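Long-range contacts in monoglyceride lipase (Saccharomyces cerevisiae, PDB 4ZWN), which hydrolyses monoacylglycerols to free fatty acid and glycerol, preferring monounsaturated ones, and also takes part in breaking down fatty acid ethyl esters: residues 23-27 against 215-219; 62-66 against 127-131; 68-74 against 93-99; 84-89 against 320-325. The protein carries 2 engineered substitutions. All blocks are in the same frame, centred on the assembly; numbering follows the deposited sequence.

Interaction 1. Residues 23-27 against 215-219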
loop_
_atom_site.group_PDB
_atom_site.type_symbol
_atom_site.label_atom_id
_atom_site.label_comp_id
_atom_site.label_asym_id
_atom_site.label_seq_id
_atom_site.Cartn_x
_atom_site.Cartn_y
_atom_site.Cartn_z
ATOM N N ALA A 23 7.928 -19.384 12.750
ATOM C CA ALA A 23 9.120 -18.688 12.279
ATOM C C ALA A 23 9.096 -17.230 12.730
ATOM O O ALA A 23 8.060 -16.569 12.653
ATOM C CB ALA A 23 9.227 -18.778 10.767
ATOM N N PRO A 24 10.245 -16.724 13.203
ATOM C CA PRO A 24 10.321 -15.371 13.764
ATOM C C PRO A 24 10.357 -14.274 12.703
ATOM O O PRO A 24 10.761 -14.521 11.567
ATOM C CB PRO A 24 11.635 -15.402 14.546
ATOM C CG PRO A 24 12.484 -16.348 13.771
ATOM C CD PRO A 24 11.548 -17.411 13.247
ATOM N N TYR A 25 9.935 -13.074 13.086
ATOM C CA TYR A 25 10.037 -11.906 12.220
ATOM C C TYR A 25 11.507 -11.555 12.018
ATOM O O TYR A 25 12.188 -11.153 12.961
ATOM C CB TYR A 25 9.266 -10.727 12.822
ATOM C CG TYR A 25 9.185 -9.503 11.937
ATOM C CD1 TYR A 25 8.653 -9.577 10.655
ATOM C CD2 TYR A 25 9.620 -8.265 12.393
ATOM C CE1 TYR A 25 8.572 -8.455 9.849
ATOM C CE2 TYR A 25 9.542 -7.140 11.597
ATOM C CZ TYR A 25 9.018 -7.239 10.327
ATOM O OH TYR A 25 8.942 -6.116 9.535
ATOM N N PRO A 26 12.004 -11.715 10.781
ATOM C CA PRO A 26 13.430 -11.591 10.456
ATOM C C PRO A 26 14.019 -10.219 10.768
ATOM O O PRO A 26 15.221 -10.114 11.001
ATOM C CB PRO A 26 13.468 -11.857 8.945
ATOM C CG PRO A 26 12.222 -12.624 8.662
ATOM C CD PRO A 26 11.203 -12.054 9.594
ATOM N N TYR A 27 13.188 -9.184 10.770
ATOM C CA TYR A 27 13.690 -7.828 10.958
ATOM C C TYR A 27 13.667 -7.407 12.425
ATOM O O TYR A 27 12.698 -7.655 13.145
ATOM C CB TYR A 27 12.883 -6.836 10.115
ATOM C CG TYR A 27 13.295 -5.396 10.326
ATOM C CD1 TYR A 27 14.492 -4.912 9.815
ATOM C CD2 TYR A 27 12.484 -4.521 11.036
ATOM C CE1 TYR A 27 14.872 -3.598 10.008
ATOM C CE2 TYR A 27 12.855 -3.207 11.233
ATOM C CZ TYR A 27 14.049 -2.750 10.719
ATOM O OH TYR A 27 14.417 -1.439 10.918
ATOM N N ALA A 215 14.014 -16.066 4.451
ATOM C CA ALA A 215 13.831 -15.724 5.854
ATOM C C ALA A 215 12.444 -15.127 6.078
ATOM O O ALA A 215 11.715 -15.554 6.973
ATOM C CB ALA A 215 14.912 -14.759 6.312
ATOM N N TYR A 216 12.081 -14.143 5.257
ATOM C CA TYR A 216 10.759 -13.530 5.341
ATOM C C TYR A 216 9.678 -14.471 4.819
ATOM O O TYR A 216 8.522 -14.392 5.234
ATOM C CB TYR A 216 10.714 -12.214 4.565
ATOM C CG TYR A 216 11.431 -11.069 5.239
ATOM C CD1 TYR A 216 10.818 -10.338 6.250
ATOM C CD2 TYR A 216 12.714 -10.708 4.857
ATOM C CE1 TYR A 216 11.469 -9.286 6.866
ATOM C CE2 TYR A 216 13.372 -9.661 5.467
ATOM C CZ TYR A 216 12.745 -8.954 6.470
ATOM O OH TYR A 216 13.400 -7.910 7.080
ATOM N N ARG A 217 10.057 -15.348 3.895
ATOM C CA ARG A 217 9.143 -16.369 3.397
ATOM C C ARG A 217 8.667 -17.273 4.531
ATOM O O ARG A 217 7.472 -17.538 4.671
ATOM C CB ARG A 217 9.815 -17.209 2.312
ATOM C CG ARG A 217 9.369 -16.891 0.900
ATOM C CD ARG A 217 9.997 -17.860 -0.089
ATOM N NE ARG A 217 10.880 -17.183 -1.032
ATOM C CZ ARG A 217 11.670 -17.810 -1.896
ATOM N NH1 ARG A 217 11.695 -19.135 -1.935
ATOM N NH2 ARG A 217 12.439 -17.112 -2.720
ATOM N N ALA A 218 9.616 -17.738 5.340
ATOM C CA ALA A 218 9.313 -18.633 6.452
ATOM C C ALA A 218 8.408 -17.955 7.472
ATOM O O ALA A 218 7.470 -18.566 7.986
ATOM C CB ALA A 218 10.596 -19.106 7.112
ATOM N N PHE A 219 8.694 -16.690 7.760
ATOM C CA PHE A 219 7.877 -15.908 8.680
ATOM C C PHE A 219 6.445 -15.756 8.179
ATOM O O PHE A 219 5.490 -15.985 8.921
ATOM C CB PHE A 219 8.494 -14.526 8.901
ATOM C CG PHE A 219 7.501 -13.484 9.338
ATOM C CD1 PHE A 219 7.045 -13.448 10.645
ATOM C CD2 PHE A 219 7.025 -12.539 8.440
ATOM C CE1 PHE A 219 6.133 -12.491 11.050
ATOM C CE2 PHE A 219 6.113 -11.581 8.839
ATOM C CZ PHE A 219 5.666 -11.556 10.144
#

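Interaction 2. Residues 62-66 against 127-131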
loop_
_atom_site.group_PDB
_atom_site.type_symbol
_atom_site.label_atom_id
_atom_site.label_comp_id
_atom_site.label_asym_id
_atom_site.label_seq_id
_atom_site.Cartn_x
_atom_site.Cartn_y
_atom_site.Cartn_z
ATOM N N GLY A 62 8.157 15.332 7.532
ATOM C CA GLY A 62 6.848 15.017 6.992
ATOM C C GLY A 62 6.263 13.730 7.547
ATOM O O GLY A 62 6.944 12.964 8.234
ATOM N N ARG A 63 4.988 13.492 7.255
ATOM C CA ARG A 63 4.330 12.254 7.662
ATOM C C ARG A 63 3.887 11.451 6.441
ATOM O O ARG A 63 3.397 12.017 5.462
ATOM C CB ARG A 63 3.129 12.548 8.563
ATOM C CG ARG A 63 2.445 11.299 9.106
ATOM C CD ARG A 63 1.242 11.640 9.967
ATOM N NE ARG A 63 1.609 12.451 11.123
ATOM C CZ ARG A 63 0.794 12.712 12.141
ATOM N NH1 ARG A 63 -0.436 12.218 12.147
ATOM N NH2 ARG A 63 1.211 13.462 13.154
ATOM N N VAL A 64 4.061 10.132 6.499
ATOM C CA VAL A 64 3.631 9.268 5.404
ATOM C C VAL A 64 2.484 8.350 5.825
ATOM O O VAL A 64 2.599 7.594 6.790
ATOM C CB VAL A 64 4.789 8.398 4.870
ATOM C CG1 VAL A 64 4.391 7.756 3.555
ATOM C CG2 VAL A 64 6.050 9.230 4.684
ATOM N N LEU A 65 1.378 8.429 5.091
ATOM C CA LEU A 65 0.228 7.557 5.301
ATOM C C LEU A 65 0.414 6.257 4.516
ATOM O O LEU A 65 0.520 6.273 3.290
ATOM C CB LEU A 65 -1.061 8.262 4.868
ATOM C CG LEU A 65 -2.388 7.942 5.569
ATOM C CD1 LEU A 65 -3.527 8.689 4.894
ATOM C CD2 LEU A 65 -2.681 6.453 5.612
ATOM N N LEU A 66 0.440 5.130 5.219
ATOM C CA LEU A 66 0.681 3.851 4.560
ATOM C C LEU A 66 -0.609 3.065 4.331
ATOM O O LEU A 66 -1.337 2.750 5.273
ATOM C CB LEU A 66 1.667 3.013 5.375
ATOM C CG LEU A 66 2.976 3.695 5.787
ATOM C CD1 LEU A 66 3.939 2.686 6.376
ATOM C CD2 LEU A 66 3.620 4.412 4.617
ATOM N N ASN A 127 -5.138 12.683 9.875
ATOM C CA ASN A 127 -3.722 13.013 9.774
ATOM C C ASN A 127 -3.509 14.436 9.281
ATOM O O ASN A 127 -2.573 15.115 9.703
ATOM C CB ASN A 127 -3.009 12.025 8.853
ATOM C CG ASN A 127 -2.796 10.677 9.505
ATOM O OD1 ASN A 127 -1.851 10.492 10.269
ATOM N ND2 ASN A 127 -3.674 9.727 9.207
ATOM N N LEU A 128 -4.383 14.875 8.381
ATOM C CA LEU A 128 -4.349 16.231 7.852
ATOM C C LEU A 128 -4.532 17.232 8.988
ATOM O O LEU A 128 -3.895 18.284 9.019
ATOM C CB LEU A 128 -5.435 16.415 6.789
ATOM C CG LEU A 128 -5.079 17.113 5.475
ATOM C CD1 LEU A 128 -3.706 16.688 4.984
ATOM C CD2 LEU A 128 -6.136 16.793 4.431
ATOM N N SER A 129 -5.401 16.882 9.929
ATOM C CA SER A 129 -5.674 17.729 11.080
ATOM C C SER A 129 -4.472 17.784 12.013
ATOM O O SER A 129 -4.126 18.843 12.537
ATOM C CB SER A 129 -6.905 17.223 11.833
ATOM O OG SER A 129 -7.171 18.025 12.970
ATOM N N GLU A 130 -3.834 16.635 12.211
ATOM C CA GLU A 130 -2.685 16.539 13.102
ATOM C C GLU A 130 -1.430 17.151 12.488
ATOM O O GLU A 130 -0.569 17.661 13.203
ATOM C CB GLU A 130 -2.426 15.082 13.475
ATOM C CG GLU A 130 -3.550 14.450 14.268
ATOM C CD GLU A 130 -3.230 13.036 14.701
ATOM O OE1 GLU A 130 -2.076 12.600 14.497
ATOM O OE2 GLU A 130 -4.134 12.364 15.246
ATOM N N CYS A 131 -1.330 17.096 11.163
ATOM C CA CYS A 131 -0.189 17.671 10.460
ATOM C C CYS A 131 -0.371 19.171 10.260
ATOM O O CYS A 131 0.597 19.897 10.037
ATOM C CB CYS A 131 0.017 16.984 9.109
ATOM S SG CYS A 131 0.642 15.291 9.230
#

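Interaction 3. Residues 68-74 against 93-99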
loop_
_atom_site.group_PDB
_atom_site.type_symbol
_atom_site.label_atom_id
_atom_site.label_comp_id
_atom_site.label_asym_id
_atom_site.label_seq_id
_atom_site.Cartn_x
_atom_site.Cartn_y
_atom_site.Cartn_z
ATOM N N HIS A 68 -1.799 -0.430 3.268
ATOM C CA HIS A 68 -1.297 -1.791 3.098
ATOM C C HIS A 68 -2.008 -2.523 1.966
ATOM O O HIS A 68 -3.048 -2.078 1.474
ATOM C CB HIS A 68 -1.425 -2.589 4.404
ATOM C CG HIS A 68 -2.838 -2.908 4.797
ATOM N ND1 HIS A 68 -3.567 -3.915 4.203
ATOM C CD2 HIS A 68 -3.642 -2.367 5.742
ATOM C CE1 HIS A 68 -4.767 -3.973 4.755
ATOM N NE2 HIS A 68 -4.838 -3.043 5.694
ATOM N N GLY A 69 -1.433 -3.648 1.556
ATOM C CA GLY A 69 -2.010 -4.457 0.501
ATOM C C GLY A 69 -2.888 -5.571 1.037
ATOM O O GLY A 69 -2.979 -5.783 2.250
ATOM N N PHE A 70 -3.542 -6.282 0.123
ATOM C CA PHE A 70 -4.390 -7.407 0.485
ATOM C C PHE A 70 -3.589 -8.444 1.263
ATOM O O PHE A 70 -2.503 -8.844 0.841
ATOM C CB PHE A 70 -5.009 -8.029 -0.769
ATOM C CG PHE A 70 -5.941 -9.177 -0.486
ATOM C CD1 PHE A 70 -7.101 -8.980 0.249
ATOM C CD2 PHE A 70 -5.667 -10.447 -0.969
ATOM C CE1 PHE A 70 -7.963 -10.032 0.506
ATOM C CE2 PHE A 70 -6.526 -11.503 -0.717
ATOM C CZ PHE A 70 -7.675 -11.295 0.023
ATOM N N GLY A 71 -4.116 -8.856 2.412
ATOM C CA GLY A 71 -3.455 -9.850 3.238
ATOM C C GLY A 71 -2.440 -9.291 4.215
ATOM O O GLY A 71 -1.915 -10.020 5.057
ATOM N N GLU A 72 -2.160 -7.996 4.104
ATOM C CA GLU A 72 -1.178 -7.351 4.965
ATOM C C GLU A 72 -1.828 -6.698 6.184
ATOM O O GLU A 72 -3.053 -6.663 6.303
ATOM C CB GLU A 72 -0.380 -6.309 4.176
ATOM C CG GLU A 72 0.540 -6.895 3.113
ATOM C CD GLU A 72 1.414 -5.840 2.466
ATOM O OE1 GLU A 72 1.093 -4.639 2.604
ATOM O OE2 GLU A 72 2.427 -6.206 1.829
ATOM N N TYR A 73 -0.990 -6.188 7.081
ATOM C CA TYR A 73 -1.441 -5.493 8.285
ATOM C C TYR A 73 -0.263 -4.714 8.876
ATOM O O TYR A 73 0.796 -4.634 8.254
ATOM C CB TYR A 73 -2.037 -6.475 9.308
ATOM C CG TYR A 73 -1.065 -7.514 9.826
ATOM C CD1 TYR A 73 -0.611 -8.539 9.006
ATOM C CD2 TYR A 73 -0.613 -7.476 11.138
ATOM C CE1 TYR A 73 0.276 -9.485 9.469
ATOM C CE2 TYR A 73 0.273 -8.423 11.613
ATOM C CZ TYR A 73 0.718 -9.423 10.772
ATOM O OH TYR A 73 1.601 -10.373 11.234
ATOM N N THR A 74 -0.450 -4.142 10.064
ATOM C CA THR A 74 0.534 -3.229 10.656
ATOM C C THR A 74 1.969 -3.764 10.697
ATOM O O THR A 74 2.897 -3.071 10.283
ATOM C CB THR A 74 0.137 -2.843 12.092
ATOM O OG1 THR A 74 0.003 -4.027 12.888
ATOM C CG2 THR A 74 -1.178 -2.077 12.096
ATOM N N THR A 93 -0.444 4.231 9.735
ATOM C CA THR A 93 -1.078 3.145 9.007
ATOM C C THR A 93 -2.241 2.597 9.818
ATOM O O THR A 93 -2.309 2.776 11.034
ATOM C CB THR A 93 -0.082 2.012 8.680
ATOM O OG1 THR A 93 -0.688 1.090 7.768
ATOM C CG2 THR A 93 0.336 1.274 9.942
ATOM N N PHE A 94 -3.166 1.939 9.134
ATOM C CA PHE A 94 -4.308 1.334 9.797
ATOM C C PHE A 94 -4.699 0.061 9.067
ATOM O O PHE A 94 -4.591 -0.016 7.843
ATOM C CB PHE A 94 -5.488 2.312 9.851
ATOM C CG PHE A 94 -6.048 2.669 8.500
ATOM C CD1 PHE A 94 -5.458 3.655 7.727
ATOM C CD2 PHE A 94 -7.173 2.022 8.009
ATOM C CE1 PHE A 94 -5.973 3.985 6.485
ATOM C CE2 PHE A 94 -7.694 2.348 6.770
ATOM C CZ PHE A 94 -7.094 3.330 6.007
ATOM N N ASP A 95 -5.129 -0.945 9.820
ATOM C CA ASP A 95 -5.685 -2.142 9.210
ATOM C C ASP A 95 -7.027 -1.770 8.591
ATOM O O ASP A 95 -7.944 -1.351 9.293
ATOM C CB ASP A 95 -5.842 -3.270 10.236
ATOM C CG ASP A 95 -4.504 -3.816 10.722
ATOM O OD1 ASP A 95 -3.457 -3.468 10.133
ATOM O OD2 ASP A 95 -4.502 -4.607 11.688
ATOM N N GLN A 96 -7.128 -1.898 7.272
ATOM C CA GLN A 96 -8.330 -1.485 6.557
ATOM C C GLN A 96 -9.491 -2.434 6.825
ATOM O O GLN A 96 -9.293 -3.555 7.296
ATOM C CB GLN A 96 -8.064 -1.408 5.052
ATOM C CG GLN A 96 -6.911 -0.502 4.658
ATOM C CD GLN A 96 -6.615 -0.563 3.172
ATOM O OE1 GLN A 96 -7.446 -0.184 2.347
ATOM N NE2 GLN A 96 -5.430 -1.053 2.824
ATOM N N ARG A 97 -10.701 -1.972 6.520
ATOM C CA ARG A 97 -11.894 -2.795 6.651
ATOM C C ARG A 97 -11.754 -4.062 5.813
ATOM O O ARG A 97 -11.516 -3.996 4.608
ATOM C CB ARG A 97 -13.138 -2.009 6.231
ATOM C CG ARG A 97 -14.456 -2.707 6.529
ATOM C CD ARG A 97 -15.629 -1.891 6.007
ATOM N NE ARG A 97 -15.606 -0.521 6.512
ATOM C CZ ARG A 97 -16.345 -0.081 7.526
ATOM N NH1 ARG A 97 -17.183 -0.901 8.147
ATOM N NH2 ARG A 97 -16.253 1.184 7.915
ATOM N N GLY A 98 -11.889 -5.212 6.463
ATOM C CA GLY A 98 -11.757 -6.490 5.792
ATOM C C GLY A 98 -10.416 -7.144 6.058
ATOM O O GLY A 98 -10.173 -8.277 5.638
ATOM N N ALA A 99 -9.546 -6.432 6.769
ATOM C CA ALA A 99 -8.183 -6.903 6.986
ATOM C C ALA A 99 -7.702 -6.681 8.417
ATOM O O ALA A 99 -8.287 -5.899 9.168
ATOM C CB ALA A 99 -7.239 -6.220 6.009
HETATM O O HOH W 1 -3.360 0.977 5.413
HETATM O O HOH W 2 0.384 -1.616 7.091
HETATM O O HOH W 3 -2.195 -5.370 13.424
#

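Interaction 4. Residues 84-89 against 320-325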
loop_
_atom_site.group_PDB
_atom_site.type_symbol
_atom_site.label_atom_id
_atom_site.label_comp_id
_atom_site.label_asym_id
_atom_site.label_seq_id
_atom_site.Cartn_x
_atom_site.Cartn_y
_atom_site.Cartn_z
ATOM N N LEU A 84 11.763 4.936 8.329
ATOM C CA LEU A 84 11.252 6.295 8.172
ATOM C C LEU A 84 11.416 7.089 9.465
ATOM O O LEU A 84 11.752 8.273 9.438
ATOM C CB LEU A 84 9.783 6.281 7.747
ATOM C CG LEU A 84 9.484 5.925 6.290
ATOM C CD1 LEU A 84 7.985 5.807 6.065
ATOM C CD2 LEU A 84 10.085 6.958 5.350
ATOM N N SER A 85 11.178 6.426 10.594
ATOM C CA SER A 85 11.302 7.058 11.903
ATOM C C SER A 85 12.736 7.510 12.158
ATOM O O SER A 85 12.969 8.579 12.723
ATOM C CB SER A 85 10.846 6.098 13.004
ATOM O OG SER A 85 10.947 6.697 14.283
ATOM N N LEU A 86 13.692 6.690 11.726
ATOM C CA LEU A 86 15.110 6.998 11.882
ATOM C C LEU A 86 15.560 8.156 10.997
ATOM O O LEU A 86 16.569 8.804 11.280
ATOM C CB LEU A 86 15.960 5.762 11.574
ATOM C CG LEU A 86 15.904 4.620 12.589
ATOM C CD1 LEU A 86 16.619 3.398 12.051
ATOM C CD2 LEU A 86 16.514 5.055 13.908
ATOM N N ASN A 87 14.816 8.414 9.925
ATOM C CA ASN A 87 15.219 9.424 8.952
ATOM C C ASN A 87 14.309 10.645 8.927
ATOM O O ASN A 87 14.229 11.350 7.921
ATOM C CB ASN A 87 15.294 8.807 7.559
ATOM C CG ASN A 87 16.419 7.804 7.434
ATOM O OD1 ASN A 87 17.543 8.158 7.073
ATOM N ND2 ASN A 87 16.128 6.547 7.745
ATOM N N GLY A 88 13.624 10.888 10.040
ATOM C CA GLY A 88 12.878 12.118 10.225
ATOM C C GLY A 88 11.501 12.160 9.594
ATOM O O GLY A 88 11.023 13.233 9.227
ATOM N N TYR A 89 10.857 11.001 9.474
ATOM C CA TYR A 89 9.515 10.941 8.905
ATOM C C TYR A 89 8.540 10.159 9.779
ATOM O O TYR A 89 8.799 9.015 10.159
ATOM C CB TYR A 89 9.555 10.329 7.502
ATOM C CG TYR A 89 10.234 11.218 6.490
ATOM C CD1 TYR A 89 9.541 12.251 5.871
ATOM C CD2 TYR A 89 11.571 11.032 6.162
ATOM C CE1 TYR A 89 10.161 13.072 4.950
ATOM C CE2 TYR A 89 12.196 11.844 5.242
ATOM C CZ TYR A 89 11.488 12.865 4.641
ATOM O OH TYR A 89 12.111 13.677 3.725
ATOM N N MET A 320 13.226 6.166 -1.907
ATOM C CA MET A 320 12.038 6.794 -1.343
ATOM C C MET A 320 12.423 7.904 -0.370
ATOM O O MET A 320 11.832 8.985 -0.379
ATOM C CB MET A 320 11.162 5.754 -0.644
ATOM C CG MET A 320 9.999 6.350 0.130
ATOM S SD MET A 320 8.890 5.092 0.786
ATOM C CE MET A 320 7.823 6.091 1.825
ATOM N N LYS A 321 13.420 7.625 0.465
ATOM C CA LYS A 321 13.914 8.594 1.438
ATOM C C LYS A 321 14.440 9.850 0.734
ATOM O O LYS A 321 14.088 10.971 1.106
ATOM C CB LYS A 321 15.006 7.957 2.310
ATOM C CG LYS A 321 15.424 8.778 3.523
ATOM C CD LYS A 321 16.753 9.471 3.281
ATOM C CE LYS A 321 17.215 10.250 4.498
ATOM N NZ LYS A 321 18.461 11.004 4.190
ATOM N N GLN A 322 15.263 9.657 -0.292
ATOM C CA GLN A 322 15.816 10.779 -1.045
ATOM C C GLN A 322 14.718 11.542 -1.769
ATOM O O GLN A 322 14.772 12.767 -1.886
ATOM C CB GLN A 322 16.868 10.296 -2.048
ATOM C CG GLN A 322 18.155 9.811 -1.405
ATOM C CD GLN A 322 19.102 9.181 -2.407
ATOM O OE1 GLN A 322 18.781 9.059 -3.590
ATOM N NE2 GLN A 322 20.276 8.776 -1.937
ATOM N N TRP A 323 13.722 10.806 -2.250
ATOM C CA TRP A 323 12.594 11.405 -2.948
ATOM C C TRP A 323 11.784 12.285 -2.001
ATOM O O TRP A 323 11.358 13.379 -2.371
ATOM C CB TRP A 323 11.707 10.319 -3.556
ATOM C CG TRP A 323 10.623 10.850 -4.434
ATOM C CD1 TRP A 323 10.724 11.178 -5.754
ATOM C CD2 TRP A 323 9.267 11.111 -4.059
ATOM N NE1 TRP A 323 9.516 11.630 -6.224
ATOM C CE2 TRP A 323 8.604 11.598 -5.201
ATOM C CE3 TRP A 323 8.551 10.978 -2.867
ATOM C CZ2 TRP A 323 7.259 11.955 -5.189
ATOM C CZ3 TRP A 323 7.214 11.332 -2.854
ATOM C CH2 TRP A 323 6.582 11.815 -4.008
ATOM N N LEU A 324 11.580 11.797 -0.780
ATOM C CA LEU A 324 10.865 12.550 0.248
ATOM C C LEU A 324 11.616 13.813 0.645
ATOM O O LEU A 324 11.021 14.884 0.774
ATOM C CB LEU A 324 10.633 11.682 1.486
ATOM C CG LEU A 324 9.621 10.545 1.368
ATOM C CD1 LEU A 324 9.666 9.671 2.609
ATOM C CD2 LEU A 324 8.224 11.102 1.149
ATOM N N ASP A 325 12.924 13.677 0.852
ATOM C CA ASP A 325 13.768 14.812 1.202
ATOM C C ASP A 325 13.668 15.894 0.139
ATOM O O ASP A 325 13.546 17.077 0.456
ATOM C CB ASP A 325 15.227 14.378 1.373
ATOM C CG ASP A 325 15.442 13.528 2.609
ATOM O OD1 ASP A 325 14.574 13.546 3.509
ATOM O OD2 ASP A 325 16.484 12.845 2.684
#

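Interaction 1. Residues 23-27 against 215-219
Ala23 lays its methyl group on helix 214-222, CB coming to 3.3 Å from Ala218 O and close to the Ala218 methyl. A small residue suits this end of the contact because the backbones almost meet: the CA atoms of Ala23 and Phe219 are 4.7 Å apart. Pro24 turns its ring from the helix and takes part through its carbonyl, with Pro24 O 3.5 Å from Phe219 CB. Tyr25 presents an edge to one face of Phe219, an edge-to-face pair with ring centroids 5.0 Å apart and planes at 61°. Tyr25 CD1 lies 3.6 Å from Phe219 CZ, over the rim of that ring, while the tyrosine ring also makes a cation-pi contact with Lys75. Tyr25 reaches there because its CG stands opposite the backbone N (chi1 -174°). The two partners belong to different parts of an alpha/beta hydrolase: 23-27 is an irregular N-terminal lead-in to the first sheet strand, 37-41, and helix 214-222 lies in the insertion between strands 165-169 and 264-269, where lipases of this family carry their cap. Pro26 supplies a rigid apolar ring for the next site. Its CG lies over a face of Tyr216 in a CH-pi contact, 3.8 Å from the ring centroid and 20° off the normal, and its CD rests on Phe219 CB. Tyr27 touches with its CB, 3.3 Å from Tyr216 OH at the edge of that ring. The two tyrosines run side by side in the same direction, and Tyr27 continues away from helix 214-222 to hydrogen-bond Asp82 through its hydroxyl.

Interaction 2. Residues 62-66 against 127-131
Arg63 and Cys131 face each other with CA atoms 7.6 Å apart where strand 62-66 runs alongside helix 127-131. The two segments are nearly antiparallel, at 173°, and their axes approach to 10.2 Å, a spacing that side chains must fill. Arg63 does most of this. Its chain leaves the strand extended and then bends at chi3 (-60°), which brings the guanidinium up to the helix with one nitrogen, NH1, shared by two acceptors. NH1 donates to Asn127 OD1 at 2.9 Å and, at the same length but straighter, 172° at the hydrogen, to Glu130 OE1 in a salt bridge. Both acceptors lie in the guanidinium plane, whereas the amide of Asn127 and the carboxylate of Glu130 stand steeply across it, and NH1 meets OE1 from above the carboxylate plane. Cys131 puts its sulfur over a guanidinium face, SG being 3.5 Å from Arg63 NE; a compact side chain fits between the arginine and the helix. An arginine suits this buried place because its several N-H groups can be spent on different partners: NE forms a further salt bridge with Glu90, and the acids around it would be expected to keep it charged. Asn127 is held at both ends of its amide, as ND2 donates to Phe123 O one turn back, and Glu130 also pairs with Lys126 through OE2. Leu65 makes a looser van der Waals contact, its CG 4.3 Å from Asn127 ND2. Helix 113-134 is the connection of a beta-alpha-beta crossover from strand 89-94 to strand 138-143, and strand 62-67 is the one lying between those two in the sheet.

Interaction 3. Residues 68-74 against 93-99
His68 spends both ring nitrogens in the plane of its ring. NE2 accepts from Gln96 N at 3.0 Å, a straight bond of 179°, and ND1 donates to Gly69 O at 2.8 Å. That carbonyl takes a second bond from Glu72 N, the closing bond of a type II turn, and the two donors reach it from opposite faces. With CG set between the backbone N and carbonyl carbon (chi1 69°), the imidazole is sandwiched: Gln96 NE2 lies over the centre of one face and Glu72 O above the other. Gly69 N is met by Glu72 OE1 at 2.9 Å. The loop after strand 62-67 carries a His-Gly sequence, as in related alpha/beta hydrolases, where this loop contributes to the oxyanion hole; a like role here is probable. The Glu72 side chain is about 6 Å from those of Ser144, the inferred nucleophile, and His302, inferred to belong to the charge relay. Water 1 bridges the two backbones, accepting from His68 N at 3.0 Å and donating to Phe94 O at 2.9 Å. Asp95, short and doubly accepting, ties down the far side: OD2 takes Val101 N and a water that also meets Thr74 OG1, while OD1 has a weak bond from Thr74 N, 3.1 Å long. Water 2 links Thr93 OG1, at 3.0 Å, and weakly Tyr73 O. Thr93 OG1 is also satisfied by Leu66 O, and Tyr73 OH by Asp223.

Interaction 4. Residues 84-89 against 320-325
Tyr89 OH is gripped by several groups at once. It donates to Asp325 OD1 over 2.5 Å, a very short distance whose exact value is best treated as doubtful, and it also hydrogen-bonds Thr328 OG1 and Arg61 NE. OD1 meets the phenol at its edge, with ring and carboxylate planes only 22° apart. The carboxylate is steadied from within its own helix, because Lys321 NZ, one turn earlier, forms a salt bridge with Asp325 OD2 at 3.1 Å. Lys321 gets there by a bend at chi2 (-103°), and its aliphatic part lies across Asn87, whose OD1 is 3.3 Å from Lys321 CE; the amide nitrogen of Asn87 is bound instead to His83 O. A tyrosine suits the site since it pairs a polar tip with a broad apolar ring. Leu324 CD1 stands over the centre of that ring in a CH-pi contact, only 2° from the normal. The same methyl meets Leu84 CD2 at 3.9 Å, while Leu84 CD1 is turned to Met320 CE, 4.3 Å away. Leu84 O accepts both Asn87 N and Tyr89 N, from opposite faces of its plane, as the chain leaves the helix, and Gly88 takes the positive phi of this turn. Here the end of helix 78-86 and the start of strand 89-94 pack against the C-terminal helix 310-326, whose Met320 and Leu324 also rest on strands 138-143 and 165-169.

The contacts are spread through one alpha/beta hydrolase domain, from the N-terminal lead-in to the last helix. Interactions 2 and 3 have centres 18 Å apart and meet through the neighbouring strands 62-67 and 89-94, with Leu65 packing on Phe94. Interactions 2 and 4, 14 Å apart between centres, touch through Val64, which packs on Leu84, Met320 and Leu324, so helices 113-134 and 310-326 flank strand 62-67 on its two faces. Interaction 1 lies farthest out, 30 Å from interaction 2 between centres. Along the chain 23-27 comes first and 320-325 last. Interaction 3 lies near the inferred catalytic residues, whereas interactions 2 and 4 pack the scaffold away from them.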